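PDB 3HIM: probable transcriptional regulator from Rhodococcus jostii, which probably binds regulatory DNA through a helix-turn-helix motif and controls transcription, as expected of a TetR-family regulator. Local coordinates for residues B[170-173]-B[174-178]. Numbering follows the deposited sequence.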
loop_
_atom_site.group_PDB
_atom_site.type_symbol
_atom_site.label_atom_id
_atom_site.label_comp_id
_atom_site.label_asym_id
_atom_site.label_seq_id
_atom_site.Cartn_x
_atom_site.Cartn_y
_atom_site.Cartn_z
ATOM N N ILE B 170 1.059 0.814 -6.254
ATOM C CA ILE B 170 1.770 0.070 -5.237
ATOM C C ILE B 170 0.823 -0.586 -4.234
ATOM O O ILE B 170 1.064 -1.717 -3.819
ATOM C CB ILE B 170 2.760 0.979 -4.491
ATOM C CG1 ILE B 170 3.954 1.305 -5.400
ATOM C CG2 ILE B 170 3.204 0.319 -3.167
ATOM C CD1 ILE B 170 4.764 2.541 -4.951
ATOM N N ASP B 171 -0.256 0.107 -3.854
ATOM C CA ASP B 171 -1.163 -0.450 -2.853
ATOM C C ASP B 171 -2.019 -1.593 -3.399
ATOM O O ASP B 171 -2.468 -2.445 -2.651
ATOM C CB ASP B 171 -2.043 0.622 -2.220
ATOM C CG ASP B 171 -2.721 0.135 -0.947
ATOM O OD1 ASP B 171 -2.024 -0.151 0.065
ATOM O OD2 ASP B 171 -3.960 0.040 -0.958
ATOM N N VAL B 172 -2.233 -1.607 -4.710
ATOM C CA VAL B 172 -2.877 -2.741 -5.368
ATOM C C VAL B 172 -2.177 -4.040 -4.958
ATOM O O VAL B 172 -2.816 -5.061 -4.780
ATOM C CB VAL B 172 -2.870 -2.569 -6.926
ATOM C CG1 VAL B 172 -3.083 -3.917 -7.674
ATOM C CG2 VAL B 172 -3.890 -1.488 -7.384
ATOM N N SER B 173 -0.859 -4.012 -4.798
ATOM C CA SER B 173 -0.138 -5.248 -4.464
ATOM C C SER B 173 -0.489 -5.756 -3.062
ATOM O O SER B 173 -0.308 -6.932 -2.763
ATOM C CB SER B 173 1.379 -5.092 -4.626
ATOM O OG SER B 173 1.703 -4.838 -5.981
ATOM N N ARG B 174 -0.997 -4.859 -2.220
ATOM C CA ARG B 174 -1.439 -5.210 -0.873
ATOM C C ARG B 174 -2.807 -5.869 -0.885
ATOM O O ARG B 174 -2.951 -6.952 -0.347
ATOM C CB ARG B 174 -1.479 -3.974 0.039
ATOM C CG ARG B 174 -1.829 -4.277 1.518
ATOM C CD ARG B 174 -1.974 -2.977 2.352
ATOM N NE ARG B 174 -2.980 -2.100 1.746
ATOM C CZ ARG B 174 -4.290 -2.267 1.857
ATOM N NH1 ARG B 174 -4.795 -3.257 2.604
ATOM N NH2 ARG B 174 -5.108 -1.439 1.232
ATOM N N TRP B 175 -3.803 -5.227 -1.504
ATOM C CA TRP B 175 -5.209 -5.665 -1.336
ATOM C C TRP B 175 -5.720 -6.596 -2.416
ATOM O O TRP B 175 -6.734 -7.257 -2.224
ATOM C CB TRP B 175 -6.185 -4.476 -1.194
ATOM C CG TRP B 175 -6.223 -3.548 -2.401
ATOM C CD1 TRP B 175 -5.555 -2.353 -2.543
ATOM C CD2 TRP B 175 -6.965 -3.731 -3.614
ATOM N NE1 TRP B 175 -5.820 -1.794 -3.776
ATOM C CE2 TRP B 175 -6.691 -2.610 -4.449
ATOM C CE3 TRP B 175 -7.827 -4.726 -4.084
ATOM C CZ2 TRP B 175 -7.253 -2.466 -5.719
ATOM C CZ3 TRP B 175 -8.378 -4.587 -5.360
ATOM C CH2 TRP B 175 -8.095 -3.458 -6.157
ATOM N N PHE B 176 -5.051 -6.626 -3.560
ATOM C CA PHE B 176 -5.566 -7.381 -4.698
ATOM C C PHE B 176 -5.265 -8.878 -4.529
ATOM O O PHE B 176 -4.231 -9.233 -3.990
ATOM C CB PHE B 176 -4.949 -6.829 -5.975
ATOM C CG PHE B 176 -5.431 -7.484 -7.234
ATOM C CD1 PHE B 176 -4.807 -8.634 -7.715
ATOM C CD2 PHE B 176 -6.483 -6.934 -7.951
ATOM C CE1 PHE B 176 -5.238 -9.246 -8.882
ATOM C CE2 PHE B 176 -6.932 -7.543 -9.133
ATOM C CZ PHE B 176 -6.308 -8.694 -9.596
ATOM N N PRO B 177 -6.185 -9.765 -4.959
ATOM C CA PRO B 177 -7.533 -9.516 -5.487
ATOM C C PRO B 177 -8.587 -9.321 -4.398
ATOM O O PRO B 177 -8.455 -9.879 -3.306
ATOM C CB PRO B 177 -7.849 -10.796 -6.255
ATOM C CG PRO B 177 -7.058 -11.861 -5.565
ATOM C CD PRO B 177 -5.820 -11.194 -5.015
ATOM N N SER B 178 -9.629 -8.545 -4.706
ATOM C CA SER B 178 -10.776 -8.371 -3.808
ATOM C C SER B 178 -11.976 -9.052 -4.457
ATOM O O SER B 178 -11.885 -9.537 -5.595
ATOM C CB SER B 178 -11.068 -6.889 -3.594
ATOM O OG SER B 178 -11.588 -6.326 -4.788
#
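At the C-terminal end of helix 158-175, in the tetracyclin repressor-like C-terminal domain of a TetR-family fold, an i to i+3 salt bridge joins Asp-171 to Arg-174, a textbook pairing in which one helical turn brings opposite charges together. Arg-174 grips the carboxylate side-on: NE reaches Asp-171 OD1 at 2.7 Å, almost straight at 170°, while NH2 meets the syn lone pair of Asp-171 OD2 at 2.9 Å. A bend at chi3 turns the guanidinium so that its NE-NH2 edge lies against the carboxylate, the two planes 34° apart. Ser-167 of the second subunit also hydrogen-bonds Asp-171 OD2, placing the pair at the dimer contact. Were Arg-174 replaced by an alanine, the buried carboxylate of Asp-171 would probably lose its countercharge here, keeping the bond from Ser-167 of the second subunit but losing both nitrogens of the grip. The backbone meanwhile closes the helix. Asp-171 O accepts from both Arg-174 N (2.9 Å) and Trp-175 N (3.3 Å), and Val-172 O takes Phe-176 N, the first residue to leave helical geometry, just before the cis peptide to Pro-177. With chi1 at 61°, the Trp-175 indole folds back over the preceding turn: Val-172 CA lies over one face, and Val-172 CG2 touches Trp-175 CZ2 at 3.9 Å.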